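Local coordinates for protein isomaltodextranase (Arthrobacter globiformis, PDB 5AWO) that hydrolyses alpha-1,6-glucosidic linkages of dextran-like polysaccharides, releasing successive isomaltose units from the non-reducing chain ends, at residues A[534-539]-A[568-573]; A[479-484]-A[514-519]; A[530-535]-A[560-565]; A[428-433]-A[473-478]; A[375-380]-A[393-398]. All coordinates share one frame; numbering follows the deposited sequence.

Following the chain past the TIM barrel of this glycoside hydrolase family 27 enzyme, contact 5 closes the shortest loop, pairing two strands at the start of the C-terminal beta sandwich. Contact 4 follows, bringing a loop of that sandwich against the first strand of the carbohydrate-binding module. Contact 2 then pairs an edge strand of the module with 515-522. Contacts 3 and 1 both set out from strand 526-535, sharing Tyr534 and Ala535; contact 3 closes first, at 560-565, and contact 1 a few residues later, so the two are staggered. Contact 2 touches both contact 4 and contact 5, with Lys375 donating to Ala481, so the module and the sandwich meet there.

Contact 1 (A[534-539]-A[568-573]); sequences YANATG and ATWDTW
Ala537 lays its CB almost exactly on the normal of the Trp570 five-membered ring, 3.5 Å from the centroid, in a CH-pi contact. Trp570 CG lies anti to its carbonyl carbon (chi1 -78°), which places the indole against Ala537, whose backbone N lies over the same ring, toward its rim. A second CH-pi contact puts Ala535 CB 3.9 Å from the centroid of the Trp573 six-membered ring. No direct hydrogen bond joins the segments; instead one water accepts from Asn536 N at 2.6 Å and donates to Thr569 O and Thr572 O, bridging the strand end to the type I turn 569-572. That turn is braced by the hydroxyls of Thr569 and Thr572, 2.9 Å apart from OG1 to OG1. On the other segment, Asn536 OD1 accepts from Thr538 N, an Asx turn, and also from Thr538 OG1. Further out, Trp573 NE1 donates to Pro494 O and Trp570 meets the ring of His493. A serine in place of Trp570 would probably leave the methyl of Ala537 without its aromatic platform and open a gap beneath residues 536-538. Alanine-indole packing and one water thus join a strand end and its following loop to the 568-573 turn without direct polar pairing.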
# COMPACT_ATOMS: atom_id res chain seq x y z
N TYR A 534 22.69 3.58 -17.04
CA TYR A 534 23.35 3.35 -15.77
C TYR A 534 24.63 4.18 -15.64
O TYR A 534 25.16 4.68 -16.64
CB TYR A 534 23.71 1.85 -15.66
CG TYR A 534 24.95 1.50 -16.46
CD1 TYR A 534 24.86 1.25 -17.83
CD2 TYR A 534 26.20 1.49 -15.87
CE1 TYR A 534 26.00 0.95 -18.58
CE2 TYR A 534 27.34 1.20 -16.61
CZ TYR A 534 27.23 0.95 -17.96
OH TYR A 534 28.37 0.67 -18.71
N ALA A 535 25.12 4.33 -14.41
CA ALA A 535 26.48 4.81 -14.13
C ALA A 535 27.22 3.73 -13.32
O ALA A 535 26.60 2.98 -12.55
CB ALA A 535 26.45 6.11 -13.35
N ASN A 536 28.53 3.63 -13.53
CA ASN A 536 29.40 2.70 -12.79
C ASN A 536 30.85 3.15 -12.91
O ASN A 536 31.47 2.92 -13.94
CB ASN A 536 29.29 1.28 -13.34
CG ASN A 536 30.41 0.36 -12.84
OD1 ASN A 536 31.02 0.61 -11.81
ND2 ASN A 536 30.65 -0.71 -13.57
N ALA A 537 31.34 3.81 -11.88
CA ALA A 537 32.74 4.23 -11.81
C ALA A 537 33.44 3.51 -10.68
O ALA A 537 34.20 4.11 -9.95
CB ALA A 537 32.83 5.74 -11.61
N THR A 538 33.15 2.22 -10.54
CA THR A 538 33.82 1.40 -9.53
C THR A 538 35.25 1.03 -9.94
O THR A 538 36.02 0.54 -9.11
CB THR A 538 33.08 0.08 -9.27
OG1 THR A 538 32.92 -0.63 -10.49
CG2 THR A 538 31.70 0.36 -8.61
N GLY A 539 35.58 1.22 -11.21
CA GLY A 539 36.90 0.85 -11.75
C GLY A 539 36.93 -0.52 -12.41
O GLY A 539 37.99 -0.99 -12.81
N ALA A 568 34.37 6.27 -16.72
CA ALA A 568 35.42 7.09 -16.13
C ALA A 568 35.05 7.74 -14.82
O ALA A 568 35.85 7.79 -13.89
CB ALA A 568 35.86 8.16 -17.12
N THR A 569 33.82 8.26 -14.74
CA THR A 569 33.41 8.99 -13.55
C THR A 569 31.97 8.62 -13.26
O THR A 569 31.29 8.07 -14.11
CB THR A 569 33.49 10.50 -13.77
OG1 THR A 569 32.49 10.90 -14.70
CG2 THR A 569 34.89 10.94 -14.30
N TRP A 570 31.54 8.91 -12.05
CA TRP A 570 30.15 8.70 -11.65
C TRP A 570 29.17 9.63 -12.40
O TRP A 570 27.98 9.33 -12.42
CB TRP A 570 30.00 8.85 -10.13
CG TRP A 570 30.47 7.61 -9.39
CD1 TRP A 570 31.57 7.53 -8.57
CD2 TRP A 570 29.88 6.31 -9.41
NE1 TRP A 570 31.69 6.24 -8.09
CE2 TRP A 570 30.68 5.47 -8.59
CE3 TRP A 570 28.76 5.75 -10.05
CZ2 TRP A 570 30.38 4.12 -8.38
CZ3 TRP A 570 28.46 4.43 -9.84
CH2 TRP A 570 29.27 3.62 -9.01
N ASP A 571 29.69 10.70 -13.02
CA ASP A 571 28.91 11.59 -13.92
C ASP A 571 28.76 11.08 -15.36
O ASP A 571 28.13 11.74 -16.19
CB ASP A 571 29.58 12.97 -14.05
CG ASP A 571 29.62 13.74 -12.77
OD1 ASP A 571 29.15 13.22 -11.74
OD2 ASP A 571 30.15 14.88 -12.80
N THR A 572 29.38 9.95 -15.68
CA THR A 572 29.26 9.35 -16.99
C THR A 572 28.16 8.29 -16.98
O THR A 572 28.12 7.45 -16.09
CB THR A 572 30.60 8.67 -17.40
OG1 THR A 572 31.68 9.57 -17.13
CG2 THR A 572 30.61 8.31 -18.85
N TRP A 573 27.31 8.31 -18.01
CA TRP A 573 26.20 7.38 -18.14
C TRP A 573 26.35 6.55 -19.41
O TRP A 573 26.72 7.08 -20.48
CB TRP A 573 24.85 8.15 -18.13
CG TRP A 573 24.68 8.94 -16.85
CD1 TRP A 573 25.15 10.18 -16.59
CD2 TRP A 573 24.00 8.51 -15.65
NE1 TRP A 573 24.82 10.56 -15.30
CE2 TRP A 573 24.12 9.55 -14.71
CE3 TRP A 573 23.32 7.35 -15.29
CZ2 TRP A 573 23.57 9.45 -13.42
CZ3 TRP A 573 22.80 7.25 -14.02
CH2 TRP A 573 22.93 8.29 -13.10
O HOH W 1 29.64 5.74 -14.65

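Contact 2 (A[479-484]-A[514-519]); sequences AFAAWG and PLVTFA
An antiparallel strand pair at the edge of a beta sheet in the CBM35-type module forms this contact: strand 482-484 is the outermost strand and lies against 515-519. Its axis makes an angle of 153° with that of its neighbour. Ala482 with Thr517 and Gly484 with Leu515 are hydrogen-bonded pairs, each closed by two backbone bonds, whereas Trp483 and Val516 between them form a non-hydrogen-bonded pair. The Gly484 N to Leu515 O bond is 2.9 Å long and nearly straight at N-H, 171°. Val516 CA adds a CA-H...O contact to Ala482 O at 3.2 Å. On the face bearing Trp483 and Val516, the valine turns CG1 anti to its own backbone N (chi1 180°), which carries this methyl to within 3.8 Å of Ala481 CB. Trp483 is fixed from outside the pair, its NE1 donating to Ala478 O and its ring receiving Lys375 in a cation-pi contact. The other face carries Ala482 and Thr517, whose OG1 is hydrogen-bonded to Thr590 OG1 on the next strand. Gly484 has Leu515 lying close beside its backbone, with CD1 3.8 Å from Gly484 N. Just before the strand, Ala481 CB approaches the Phe518 ring obliquely, 3.7 Å from CE1.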
# COMPACT_ATOMS: atom_id res chain seq x y z
N ALA A 479 13.48 6.36 -10.92
CA ALA A 479 13.14 7.24 -9.79
C ALA A 479 11.65 7.23 -9.48
O ALA A 479 11.27 7.69 -8.40
CB ALA A 479 13.62 8.66 -10.03
N PHE A 480 10.84 6.72 -10.40
CA PHE A 480 9.39 6.57 -10.16
C PHE A 480 8.93 5.14 -9.99
O PHE A 480 7.75 4.89 -9.88
CB PHE A 480 8.61 7.29 -11.27
CG PHE A 480 8.57 8.77 -11.08
CD1 PHE A 480 7.62 9.33 -10.22
CD2 PHE A 480 9.47 9.62 -11.70
CE1 PHE A 480 7.58 10.68 -9.98
CE2 PHE A 480 9.42 10.98 -11.46
CZ PHE A 480 8.49 11.51 -10.59
N ALA A 481 9.87 4.17 -9.99
CA ALA A 481 9.57 2.77 -9.82
C ALA A 481 9.57 2.38 -8.34
O ALA A 481 9.57 3.26 -7.49
CB ALA A 481 10.58 1.93 -10.60
N ALA A 482 9.50 1.08 -8.07
CA ALA A 482 9.50 0.54 -6.73
C ALA A 482 10.92 0.22 -6.29
O ALA A 482 11.66 -0.41 -7.04
CB ALA A 482 8.63 -0.70 -6.65
N TRP A 483 11.27 0.61 -5.07
CA TRP A 483 12.58 0.42 -4.48
C TRP A 483 12.51 -0.52 -3.29
O TRP A 483 11.62 -0.39 -2.46
CB TRP A 483 13.19 1.72 -3.99
CG TRP A 483 13.09 2.87 -4.95
CD1 TRP A 483 13.14 2.80 -6.30
CD2 TRP A 483 12.88 4.24 -4.62
NE1 TRP A 483 12.99 4.04 -6.85
CE2 TRP A 483 12.85 4.95 -5.83
CE3 TRP A 483 12.75 4.95 -3.42
CZ2 TRP A 483 12.63 6.33 -5.89
CZ3 TRP A 483 12.55 6.30 -3.47
CH2 TRP A 483 12.51 6.99 -4.71
N GLY A 484 13.47 -1.45 -3.18
CA GLY A 484 13.58 -2.30 -2.02
C GLY A 484 15.01 -2.56 -1.57
O GLY A 484 15.96 -2.26 -2.31
N PRO A 514 19.59 -4.85 -2.34
CA PRO A 514 18.90 -3.69 -2.94
C PRO A 514 18.37 -4.00 -4.32
O PRO A 514 19.00 -4.73 -5.10
CB PRO A 514 19.98 -2.62 -3.01
CG PRO A 514 21.21 -3.17 -2.42
CD PRO A 514 21.03 -4.62 -2.15
N LEU A 515 17.19 -3.47 -4.64
CA LEU A 515 16.56 -3.77 -5.91
C LEU A 515 15.60 -2.66 -6.35
O LEU A 515 15.19 -1.81 -5.54
CB LEU A 515 15.82 -5.13 -5.86
CG LEU A 515 14.69 -5.28 -4.81
CD1 LEU A 515 13.35 -4.66 -5.26
CD2 LEU A 515 14.47 -6.74 -4.40
N VAL A 516 15.25 -2.74 -7.62
CA VAL A 516 14.23 -1.89 -8.25
C VAL A 516 13.30 -2.79 -9.03
O VAL A 516 13.74 -3.71 -9.73
CB VAL A 516 14.83 -0.84 -9.20
CG1 VAL A 516 13.74 0.01 -9.85
CG2 VAL A 516 15.81 0.04 -8.46
N THR A 517 12.00 -2.54 -8.91
CA THR A 517 10.99 -3.32 -9.61
C THR A 517 10.15 -2.44 -10.50
O THR A 517 9.62 -1.39 -10.07
CB THR A 517 10.08 -4.10 -8.63
OG1 THR A 517 10.88 -5.03 -7.87
CG2 THR A 517 8.96 -4.82 -9.32
N PHE A 518 9.99 -2.89 -11.74
CA PHE A 518 9.19 -2.24 -12.78
C PHE A 518 8.07 -3.17 -13.18
O PHE A 518 8.27 -4.39 -13.32
CB PHE A 518 10.02 -1.97 -14.05
CG PHE A 518 11.23 -1.12 -13.83
CD1 PHE A 518 11.17 0.26 -13.96
CD2 PHE A 518 12.46 -1.71 -13.55
CE1 PHE A 518 12.28 1.05 -13.80
CE2 PHE A 518 13.58 -0.92 -13.38
CZ PHE A 518 13.50 0.45 -13.50
N ALA A 519 6.88 -2.62 -13.40
CA ALA A 519 5.80 -3.37 -14.00
C ALA A 519 5.74 -3.03 -15.46
O ALA A 519 5.71 -1.87 -15.83
CB ALA A 519 4.48 -3.02 -13.34

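Contact 3 (A[530-535]-A[560-565]); sequences IRYRYA and VHVSFP
One phenylalanine ring offers its edge to the faces of two tyrosines: Phe564 makes T-shaped pairs with Tyr532 and with Tyr534, the two inward-pointing side chains of strand 526-535 here. The Phe564 and Tyr532 planes stand at 77°, with centroids 5.6 Å apart; toward Tyr534 the planes are similarly steep and the centroids 5.2 Å apart. Different atoms serve the two partners. Phe564 CD2 stands over the Tyr534 face, 3.7 Å from CG, while CE2 and CZ are directed to Tyr532, CE2 lying 3.7 Å from Tyr532 CB. The Tyr534 ring also receives Phe564 CB over its face as a CH-pi contact. Tyr534 CG sits between the backbone N and the carbonyl carbon (chi1 78°), a setting that points the ring across to the facing strand and brings its hydroxyl to Pro565, next after Phe564. There OH donates to Pro565 O at 2.8 Å, with the acceptor near the ring plane, and this bond fixes the far end of a ring already held over its face. At the other end of the cluster, Val562 CG1 approaches Tyr532 CE1 at 4.1 Å. The two strands belong to different sheets: their axes pass 9.6 Å apart at an angle of 55°, and no backbone bond connects these segments. Such interlocked side chains between facing sheets typify the core of a beta sandwich, the fold of CBM35 modules.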
# COMPACT_ATOMS: atom_id res chain seq x y z
N ILE A 530 15.73 -5.19 -24.28
CA ILE A 530 15.79 -4.27 -23.13
C ILE A 530 17.08 -3.45 -23.07
O ILE A 530 18.14 -3.94 -23.47
CB ILE A 530 15.58 -5.03 -21.81
CG1 ILE A 530 15.62 -4.07 -20.61
CG2 ILE A 530 16.63 -6.14 -21.62
CD1 ILE A 530 14.99 -4.66 -19.37
N ARG A 531 16.98 -2.21 -22.58
CA ARG A 531 18.13 -1.34 -22.36
C ARG A 531 18.14 -0.80 -20.93
O ARG A 531 17.07 -0.58 -20.36
CB ARG A 531 18.16 -0.19 -23.37
CG ARG A 531 18.48 -0.62 -24.80
CD ARG A 531 18.46 0.55 -25.78
NE ARG A 531 17.13 1.14 -25.95
CZ ARG A 531 16.12 0.57 -26.62
NH1 ARG A 531 16.25 -0.61 -27.23
NH2 ARG A 531 14.94 1.21 -26.69
N TYR A 532 19.33 -0.57 -20.38
CA TYR A 532 19.51 -0.07 -19.01
C TYR A 532 20.45 1.14 -19.03
O TYR A 532 21.64 1.00 -19.37
CB TYR A 532 20.15 -1.15 -18.12
CG TYR A 532 19.57 -2.54 -18.18
CD1 TYR A 532 19.95 -3.45 -19.18
CD2 TYR A 532 18.70 -3.01 -17.19
CE1 TYR A 532 19.44 -4.74 -19.21
CE2 TYR A 532 18.17 -4.29 -17.22
CZ TYR A 532 18.55 -5.17 -18.22
OH TYR A 532 18.01 -6.44 -18.22
N ARG A 533 19.96 2.34 -18.70
CA ARG A 533 20.84 3.49 -18.59
C ARG A 533 21.37 3.55 -17.17
O ARG A 533 20.58 3.58 -16.21
CB ARG A 533 20.17 4.82 -18.98
CG ARG A 533 21.16 5.97 -19.12
CD ARG A 533 20.56 7.21 -19.75
NE ARG A 533 21.59 8.17 -20.17
CZ ARG A 533 21.92 9.30 -19.56
NH1 ARG A 533 21.31 9.71 -18.45
NH2 ARG A 533 22.87 10.08 -20.06
N TYR A 534 22.69 3.58 -17.04
CA TYR A 534 23.35 3.35 -15.77
C TYR A 534 24.63 4.18 -15.64
O TYR A 534 25.16 4.68 -16.64
CB TYR A 534 23.71 1.85 -15.66
CG TYR A 534 24.95 1.50 -16.46
CD1 TYR A 534 24.86 1.25 -17.83
CD2 TYR A 534 26.20 1.49 -15.87
CE1 TYR A 534 26.00 0.95 -18.58
CE2 TYR A 534 27.34 1.20 -16.61
CZ TYR A 534 27.23 0.95 -17.96
OH TYR A 534 28.37 0.67 -18.71
N ALA A 535 25.12 4.33 -14.41
CA ALA A 535 26.48 4.81 -14.13
C ALA A 535 27.22 3.73 -13.32
O ALA A 535 26.60 2.98 -12.55
CB ALA A 535 26.45 6.11 -13.35
N VAL A 560 19.52 -13.83 -14.01
CA VAL A 560 20.80 -13.80 -14.69
C VAL A 560 21.58 -12.56 -14.27
O VAL A 560 21.01 -11.51 -13.97
CB VAL A 560 20.68 -13.84 -16.23
CG1 VAL A 560 20.07 -15.16 -16.69
CG2 VAL A 560 19.88 -12.65 -16.76
N HIS A 561 22.90 -12.70 -14.25
CA HIS A 561 23.78 -11.56 -14.05
C HIS A 561 23.88 -10.84 -15.37
O HIS A 561 24.28 -11.44 -16.38
CB HIS A 561 25.18 -12.00 -13.61
CG HIS A 561 25.21 -12.71 -12.29
ND1 HIS A 561 24.93 -12.07 -11.10
CD2 HIS A 561 25.51 -13.99 -11.97
CE1 HIS A 561 25.04 -12.94 -10.10
NE2 HIS A 561 25.40 -14.11 -10.61
N VAL A 562 23.50 -9.57 -15.38
CA VAL A 562 23.69 -8.69 -16.52
C VAL A 562 24.90 -7.82 -16.20
O VAL A 562 25.06 -7.36 -15.07
CB VAL A 562 22.42 -7.83 -16.77
CG1 VAL A 562 22.66 -6.83 -17.88
CG2 VAL A 562 21.24 -8.73 -17.09
N SER A 563 25.78 -7.62 -17.18
CA SER A 563 27.04 -6.93 -16.92
C SER A 563 26.98 -5.48 -17.34
O SER A 563 26.33 -5.14 -18.33
CB SER A 563 28.20 -7.65 -17.65
OG SER A 563 28.30 -8.98 -17.18
N PHE A 564 27.67 -4.64 -16.58
CA PHE A 564 27.65 -3.19 -16.72
C PHE A 564 29.09 -2.63 -16.72
O PHE A 564 29.71 -2.55 -15.67
CB PHE A 564 26.84 -2.57 -15.57
CG PHE A 564 25.38 -2.94 -15.59
CD1 PHE A 564 24.93 -4.10 -14.99
CD2 PHE A 564 24.45 -2.11 -16.20
CE1 PHE A 564 23.58 -4.45 -15.00
CE2 PHE A 564 23.10 -2.46 -16.22
CZ PHE A 564 22.67 -3.62 -15.62
N PRO A 565 29.61 -2.25 -17.90
CA PRO A 565 31.02 -1.79 -18.00
C PRO A 565 31.36 -0.58 -17.14
O PRO A 565 30.53 0.33 -16.99
CB PRO A 565 31.18 -1.47 -19.49
CG PRO A 565 30.18 -2.31 -20.19
CD PRO A 565 29.01 -2.46 -19.23

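Contact 4 (A[428-433]-A[473-478]); sequences LGLATG and TTRYPA
Leu428 meets Pro477 through its backbone: the carbonyl O lies 3.1 Å from Pro477 CG, while the leucine side chain packs on Phe480 and Ala397. Gly429 has a positive phi of 87°, a conformation in which a CB would collide with the carbonyl O of Leu428. Its own carbonyl takes the one hydrogen bond between the segments, Arg475 NH1 to Gly429 O, 3.1 Å long with 167° at N-H. The acceptor lies in the guanidinium plane, at its edge, yet the nitrogen stands above the plane of the carbonyl. Arg475 extends with CG anti to the backbone N (chi1 -180°) and then bends at chi3, which brings the edge of the guanidinium to Gly429 O. The contact thus joins the C-terminal beta sandwich, from its loop between strands 418-423 and 434-438, to the first strand of the carbohydrate-binding module. Within that module Arg475 NE forms a salt bridge with Glu607, and Trp605 gives a cation-pi contact, so the group is held from both domains. Leu430 follows, crossing Pro477 at about a right angle with CD2 3.9 Å from CG; Trp405 touches both side chains. Ala431 then sets CB 4.0 Å from both NH1 and NH2 of Arg475.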
# COMPACT_ATOMS: atom_id res chain seq x y z
N LEU A 428 9.89 13.95 -15.02
CA LEU A 428 9.67 12.50 -15.22
C LEU A 428 10.85 11.77 -15.88
O LEU A 428 11.02 10.58 -15.66
CB LEU A 428 8.39 12.23 -16.00
CG LEU A 428 7.09 12.83 -15.41
CD1 LEU A 428 5.90 12.36 -16.20
CD2 LEU A 428 6.93 12.53 -13.92
N GLY A 429 11.64 12.48 -16.68
CA GLY A 429 12.83 11.88 -17.31
C GLY A 429 12.53 11.20 -18.63
O GLY A 429 13.15 10.20 -18.97
N LEU A 430 11.54 11.71 -19.34
CA LEU A 430 11.14 11.16 -20.65
C LEU A 430 11.71 12.02 -21.77
O LEU A 430 11.98 13.20 -21.59
CB LEU A 430 9.63 11.13 -20.78
CG LEU A 430 8.88 10.49 -19.62
CD1 LEU A 430 7.39 10.58 -19.93
CD2 LEU A 430 9.33 9.06 -19.39
N ALA A 431 11.88 11.40 -22.94
CA ALA A 431 12.42 12.08 -24.12
C ALA A 431 11.32 12.40 -25.14
O ALA A 431 11.60 13.05 -26.16
CB ALA A 431 13.49 11.20 -24.76
N THR A 432 10.09 11.95 -24.87
CA THR A 432 9.00 11.84 -25.85
C THR A 432 7.83 12.83 -25.74
O THR A 432 7.01 12.90 -26.64
CB THR A 432 8.29 10.48 -25.71
OG1 THR A 432 7.83 10.31 -24.35
CG2 THR A 432 9.22 9.34 -26.07
N GLY A 433 7.71 13.50 -24.60
CA GLY A 433 6.42 14.18 -24.30
C GLY A 433 5.30 13.15 -24.21
O GLY A 433 5.56 11.95 -24.04
N THR A 473 9.12 1.52 -28.36
CA THR A 473 10.07 1.87 -27.29
C THR A 473 9.34 2.50 -26.10
O THR A 473 8.76 3.58 -26.22
CB THR A 473 11.15 2.84 -27.79
OG1 THR A 473 11.94 2.19 -28.79
CG2 THR A 473 12.06 3.27 -26.65
N THR A 474 9.43 1.84 -24.96
CA THR A 474 8.81 2.31 -23.72
C THR A 474 9.89 2.54 -22.66
O THR A 474 10.58 1.58 -22.28
CB THR A 474 7.81 1.28 -23.19
OG1 THR A 474 6.94 0.86 -24.25
CG2 THR A 474 6.97 1.87 -22.05
N ARG A 475 10.00 3.78 -22.17
CA ARG A 475 10.95 4.11 -21.10
C ARG A 475 10.26 4.12 -19.71
O ARG A 475 9.24 4.79 -19.53
CB ARG A 475 11.61 5.46 -21.33
CG ARG A 475 12.61 5.87 -20.25
CD ARG A 475 13.25 7.19 -20.45
NE ARG A 475 14.11 7.20 -21.65
CZ ARG A 475 14.83 8.24 -22.06
NH1 ARG A 475 14.81 9.41 -21.41
NH2 ARG A 475 15.56 8.12 -23.18
N TYR A 476 10.89 3.45 -18.76
CA TYR A 476 10.50 3.40 -17.34
C TYR A 476 11.59 4.03 -16.48
O TYR A 476 12.61 3.39 -16.22
CB TYR A 476 10.28 1.96 -16.91
CG TYR A 476 9.23 1.26 -17.71
CD1 TYR A 476 9.54 0.70 -18.95
CD2 TYR A 476 7.91 1.19 -17.27
CE1 TYR A 476 8.57 0.05 -19.69
CE2 TYR A 476 6.93 0.54 -18.00
CZ TYR A 476 7.25 -0.01 -19.23
OH TYR A 476 6.26 -0.66 -19.94
N PRO A 477 11.39 5.27 -16.01
CA PRO A 477 12.33 5.91 -15.12
C PRO A 477 12.45 5.22 -13.75
O PRO A 477 11.44 4.91 -13.13
CB PRO A 477 11.75 7.32 -14.95
CG PRO A 477 10.98 7.54 -16.21
CD PRO A 477 10.34 6.23 -16.43
N ALA A 478 13.67 4.97 -13.29
CA ALA A 478 13.85 4.23 -12.05
C ALA A 478 13.40 5.03 -10.83
O ALA A 478 12.96 4.45 -9.83
CB ALA A 478 15.32 3.83 -11.89

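Contact 5 (A[375-380]-A[393-398]); sequences KPLYRS and TERWAG
A short, steeply angled antiparallel strand pairing starts the C-terminal beta sandwich, where strand 375-378 meets strand 395-398 beside the helices of the catalytic barrel. Their axes stand at 114°, and the pairing is correspondingly brief. Lys375 and Ala397 form a hydrogen-bonded pair, N to O in both directions, with Lys375 N 2.9 Å from Ala397 O. Pro376 and Trp396 make the adjoining non-hydrogen-bonded pair, and Leu377 N donates to Arg395 O at 2.9 Å. The proline lies over one face of the indole: its CD is 3.8 Å from the centroid of the Trp396 six-membered ring in a CH-pi contact, and its N is over the same face. Trp396 NE1 donates to Thr393 O at 2.9 Å; that oxygen lies in the ring plane, so the bond opposes rotation of the indole. Replacing Trp396 with a valine would probably leave Pro376 without its flat support and the carbonyl of Thr393 without this donor. One residue beyond the Pro376-Trp396 pair, Leu377 CD2 rests over a face of the Arg395 guanidinium, 3.4 Å from NH2. A bend at chi3 (-71°) in the arginine presents that face, and Asp392 secures NE by a salt bridge. Phe299 and Thr300 of helix 295-302, with Ala338 and Ala339 of helix 326-339, also pack on Trp396, a domain interface in keeping with the barrel-plus-sandwich architecture of glycoside hydrolase family 27.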
# COMPACT_ATOMS: atom_id res chain seq x y z
N LYS A 375 4.59 8.35 -6.90
CA LYS A 375 5.48 8.93 -5.93
C LYS A 375 5.33 10.44 -5.98
O LYS A 375 5.04 11.01 -7.02
CB LYS A 375 6.95 8.53 -6.18
CG LYS A 375 7.32 7.19 -5.53
CD LYS A 375 8.75 6.73 -5.86
CE LYS A 375 9.26 5.61 -4.95
NZ LYS A 375 8.49 4.37 -5.10
N PRO A 376 5.56 11.10 -4.83
CA PRO A 376 5.71 12.56 -4.85
C PRO A 376 6.96 12.88 -5.66
O PRO A 376 7.85 12.02 -5.76
CB PRO A 376 5.93 12.91 -3.38
CG PRO A 376 6.65 11.69 -2.85
CD PRO A 376 6.04 10.53 -3.57
N LEU A 377 7.06 14.09 -6.20
CA LEU A 377 8.32 14.44 -6.86
C LEU A 377 9.44 14.48 -5.82
O LEU A 377 9.39 15.24 -4.87
CB LEU A 377 8.20 15.79 -7.55
CG LEU A 377 9.37 16.21 -8.43
CD1 LEU A 377 9.55 15.25 -9.60
CD2 LEU A 377 9.16 17.63 -8.90
N TYR A 378 10.47 13.65 -6.00
CA TYR A 378 11.62 13.69 -5.10
C TYR A 378 12.51 14.89 -5.42
O TYR A 378 12.74 15.17 -6.61
CB TYR A 378 12.42 12.37 -5.16
CG TYR A 378 11.86 11.31 -4.24
CD1 TYR A 378 10.54 10.89 -4.34
CD2 TYR A 378 12.62 10.78 -3.21
CE1 TYR A 378 10.01 9.92 -3.50
CE2 TYR A 378 12.09 9.82 -2.35
CZ TYR A 378 10.77 9.41 -2.49
OH TYR A 378 10.27 8.46 -1.62
N ARG A 379 12.92 15.58 -4.38
CA ARG A 379 13.73 16.81 -4.45
C ARG A 379 15.13 16.57 -3.86
O ARG A 379 16.08 17.30 -4.21
CB ARG A 379 12.98 17.97 -3.78
CG ARG A 379 11.63 18.23 -4.45
CD ARG A 379 10.92 19.49 -4.02
NE ARG A 379 10.36 19.42 -2.67
CZ ARG A 379 9.47 20.27 -2.16
NH1 ARG A 379 9.00 21.28 -2.89
NH2 ARG A 379 9.02 20.08 -0.92
N SER A 380 15.29 15.58 -2.99
CA SER A 380 16.60 15.18 -2.49
C SER A 380 16.53 13.77 -1.94
O SER A 380 15.45 13.16 -1.90
CB SER A 380 17.10 16.16 -1.43
OG SER A 380 16.55 15.86 -0.15
N THR A 393 4.88 17.19 -1.55
CA THR A 393 3.57 16.64 -1.23
C THR A 393 2.49 16.99 -2.26
O THR A 393 1.46 16.33 -2.28
CB THR A 393 3.03 17.10 0.15
OG1 THR A 393 2.78 18.52 0.14
CG2 THR A 393 3.98 16.74 1.27
N GLU A 394 2.72 18.00 -3.11
CA GLU A 394 1.70 18.56 -3.96
C GLU A 394 1.81 18.19 -5.44
O GLU A 394 0.99 18.60 -6.23
CB GLU A 394 1.69 20.07 -3.81
CG GLU A 394 1.24 20.53 -2.44
CD GLU A 394 1.32 22.02 -2.31
OE1 GLU A 394 2.43 22.60 -2.42
OE2 GLU A 394 0.25 22.65 -2.09
N ARG A 395 2.83 17.41 -5.82
CA ARG A 395 2.99 16.97 -7.20
C ARG A 395 3.37 15.50 -7.21
O ARG A 395 4.44 15.12 -6.65
CB ARG A 395 4.06 17.81 -7.91
CG ARG A 395 3.67 19.27 -8.04
CD ARG A 395 4.66 20.08 -8.86
NE ARG A 395 5.89 20.24 -8.09
CZ ARG A 395 7.09 20.51 -8.60
NH1 ARG A 395 7.29 20.65 -9.91
NH2 ARG A 395 8.11 20.65 -7.76
N TRP A 396 2.54 14.70 -7.85
CA TRP A 396 2.65 13.23 -7.83
C TRP A 396 2.64 12.67 -9.24
O TRP A 396 1.94 13.19 -10.11
CB TRP A 396 1.45 12.63 -7.08
CG TRP A 396 1.56 12.79 -5.59
CD1 TRP A 396 1.41 13.93 -4.86
CD2 TRP A 396 1.90 11.76 -4.67
NE1 TRP A 396 1.64 13.67 -3.53
CE2 TRP A 396 1.96 12.34 -3.39
CE3 TRP A 396 2.19 10.40 -4.81
CZ2 TRP A 396 2.29 11.60 -2.26
CZ3 TRP A 396 2.51 9.67 -3.69
CH2 TRP A 396 2.56 10.27 -2.43
N ALA A 397 3.42 11.61 -9.46
CA ALA A 397 3.34 10.89 -10.74
C ALA A 397 3.67 9.43 -10.53
O ALA A 397 4.48 9.09 -9.67
CB ALA A 397 4.29 11.48 -11.77
N GLY A 398 3.02 8.59 -11.32
CA GLY A 398 3.37 7.19 -11.37
C GLY A 398 3.13 6.65 -12.75
O GLY A 398 2.34 7.18 -13.52